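Local coordinates for protein exosome complex component Rrp42 (Pyrococcus abyssi, PDB 2PO1) that is probably a non-catalytic component of the RNA-degrading exosome, where it helps to structure the active site of its partner Rrp41, at residues C[34-39]-C[149-154]. Residues are numbered along the deposited sequence; the frame is centred on the assembly and turned at random.
Sequences EDYRPI and DGNLMD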
loop_
_atom_site.group_PDB
_atom_site.type_symbol
_atom_site.label_atom_id
_atom_site.label_comp_id
_atom_site.label_asym_id
_atom_site.label_seq_id
_atom_site.Cartn_x
_atom_site.Cartn_y
_atom_site.Cartn_z
ATOM N N GLU C 34 32.064 6.533 28.505
ATOM C CA GLU C 34 31.592 7.828 27.969
ATOM C C GLU C 34 32.217 8.204 26.631
ATOM O O GLU C 34 32.028 9.317 26.140
ATOM C CB GLU C 34 31.686 8.971 29.014
ATOM C CG GLU C 34 30.679 8.819 30.183
ATOM C CD GLU C 34 30.840 9.884 31.239
ATOM O OE1 GLU C 34 31.661 10.816 31.015
ATOM O OE2 GLU C 34 30.138 9.777 32.291
ATOM N N ASP C 35 32.905 7.260 26.002
ATOM C CA ASP C 35 33.544 7.569 24.742
ATOM C C ASP C 35 32.700 7.186 23.541
ATOM O O ASP C 35 32.105 6.115 23.514
ATOM C CB ASP C 35 34.863 6.848 24.668
ATOM C CG ASP C 35 35.806 7.318 25.716
ATOM O OD1 ASP C 35 35.596 8.425 26.237
ATOM O OD2 ASP C 35 36.722 6.591 26.035
ATOM N N TYR C 36 32.690 8.075 22.553
ATOM C CA TYR C 36 32.212 7.741 21.212
ATOM C C TYR C 36 33.284 6.994 20.506
ATOM O O TYR C 36 34.453 7.205 20.795
ATOM C CB TYR C 36 31.913 9.031 20.436
ATOM C CG TYR C 36 30.505 9.418 20.669
ATOM C CD1 TYR C 36 30.118 9.957 21.879
ATOM C CD2 TYR C 36 29.536 9.184 19.699
ATOM C CE1 TYR C 36 28.804 10.283 22.122
ATOM C CE2 TYR C 36 28.242 9.519 19.933
ATOM C CZ TYR C 36 27.875 10.044 21.137
ATOM O OH TYR C 36 26.560 10.342 21.406
ATOM N N ARG C 37 32.872 6.189 19.525
ATOM C CA ARG C 37 33.797 5.539 18.615
ATOM C C ARG C 37 34.329 6.665 17.785
ATOM O O ARG C 37 33.763 7.747 17.843
ATOM C CB ARG C 37 33.029 4.567 17.722
ATOM C CG ARG C 37 32.556 3.344 18.420
ATOM C CD ARG C 37 31.500 2.620 17.576
ATOM N NE ARG C 37 30.268 3.373 17.545
ATOM C CZ ARG C 37 29.181 2.979 16.870
ATOM N NH1 ARG C 37 29.231 1.881 16.120
ATOM N NH2 ARG C 37 28.050 3.694 16.928
ATOM N N PRO C 38 35.379 6.421 16.964
ATOM C CA PRO C 38 35.823 7.547 16.181
ATOM C C PRO C 38 34.736 8.092 15.291
ATOM O O PRO C 38 33.927 7.326 14.770
ATOM C CB PRO C 38 36.996 6.971 15.364
ATOM C CG PRO C 38 37.493 5.821 16.158
ATOM C CD PRO C 38 36.198 5.225 16.695
ATOM N N ILE C 39 34.671 9.424 15.195
ATOM C CA ILE C 39 33.610 10.082 14.451
ATOM C C ILE C 39 34.236 10.676 13.226
ATOM O O ILE C 39 35.308 11.279 13.297
ATOM C CB ILE C 39 32.933 11.177 15.266
ATOM C CG1 ILE C 39 32.122 10.547 16.410
ATOM C CG2 ILE C 39 31.902 11.911 14.389
ATOM C CD1 ILE C 39 31.742 11.551 17.540
ATOM N N ASP C 149 26.031 -0.075 12.394
ATOM C CA ASP C 149 26.872 -0.755 13.341
ATOM C C ASP C 149 26.619 -0.155 14.695
ATOM O O ASP C 149 27.547 -0.011 15.483
ATOM C CB ASP C 149 28.343 -0.608 13.027
ATOM C CG ASP C 149 29.172 -1.717 13.681
ATOM O OD1 ASP C 149 30.369 -1.510 13.983
ATOM O OD2 ASP C 149 28.609 -2.836 13.860
ATOM N N GLY C 150 25.404 0.290 14.896
ATOM C CA GLY C 150 24.970 0.723 16.208
ATOM C C GLY C 150 24.879 2.213 16.292
ATOM O O GLY C 150 25.596 2.954 15.602
ATOM N N ASN C 151 24.050 2.681 17.229
ATOM C CA ASN C 151 23.832 4.097 17.398
ATOM C C ASN C 151 23.406 4.885 16.161
ATOM O O ASN C 151 23.942 5.928 15.875
ATOM C CB ASN C 151 24.989 4.757 18.210
ATOM C CG ASN C 151 24.555 6.032 18.855
ATOM O OD1 ASN C 151 23.354 6.304 18.916
ATOM N ND2 ASN C 151 25.514 6.816 19.405
ATOM N N LEU C 152 22.370 4.401 15.430
ATOM C CA LEU C 152 21.832 5.152 14.360
ATOM C C LEU C 152 21.314 6.502 14.834
ATOM O O LEU C 152 21.445 7.487 14.152
ATOM C CB LEU C 152 20.679 4.349 13.705
ATOM C CG LEU C 152 21.065 3.001 13.108
ATOM C CD1 LEU C 152 19.841 2.316 12.506
ATOM C CD2 LEU C 152 22.186 3.243 12.078
ATOM N N MET C 153 20.670 6.560 15.997
ATOM C CA MET C 153 20.065 7.780 16.414
ATOM C C MET C 153 21.061 8.930 16.420
ATOM O O MET C 153 20.826 9.982 15.819
ATOM C CB MET C 153 19.459 7.580 17.794
ATOM C CG MET C 153 18.830 8.836 18.270
ATOM S SD MET C 153 17.214 8.979 17.600
ATOM C CE MET C 153 16.348 7.663 18.489
ATOM N N ASP C 154 22.213 8.739 17.029
ATOM C CA ASP C 154 23.142 9.861 17.113
ATOM C C ASP C 154 23.756 10.119 15.771
ATOM O O ASP C 154 23.942 11.245 15.363
ATOM C CB ASP C 154 24.247 9.606 18.114
ATOM C CG ASP C 154 23.736 9.440 19.520
ATOM O OD1 ASP C 154 22.526 9.404 19.675
ATOM O OD2 ASP C 154 24.551 9.349 20.494
HETATM O O HOH W 1 31.415 0.581 14.725
#
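The backbones of Tyr36 and Asn151 stay 9.9 Å apart at their nearest CA atoms, so the extended loop 34-39 meets the turn 149-151 and the start of helix 152-166 through side chains rather than backbone-to-backbone bonds. Arg37 spans the gap: its chain bends at chi3 (-71°), which brings the guanidinium edge-on to two successive carbonyls. Arg37 NH2 makes an almost straight bond, in the guanidinium plane, to Gly150 O at 2.9 Å, while Arg37 NH1 reaches Asp149 O at 2.6 Å with a more bent N-H and the oxygen tilted from that plane. A water links Arg37 NH1 to Asp149 OD1, and a basic side chain from the chain of another protein forms a salt bridge with that carboxylate oxygen; Arg37 NH2 also forms a salt bridge with Asp211. Were Arg37 replaced by an alanine, both turn carbonyls would probably lose this charged donor, and Asp211 the salt bridge it makes here. Within the RNase PH fold this contact joins the lead-in to strand 39-43 to the N-terminus of the helix that follows strand 135-147. Asn151 is the N-cap there, its OD1 accepting from Asp154 N at 3.3 Å. Asn151 ND2, which also hydrogen-bonds to Asp211, donates to Asp154 OD2 at 2.9 Å from above the carboxylate plane. Tyr36 OH donates to Asp154 OD2 in a very short hydrogen bond of 2.4 Å, ring and carboxylate lying nearly coplanar. Two donors thus grip OD2, and Thr200 on strand 197-204 holds Asp154 OD1.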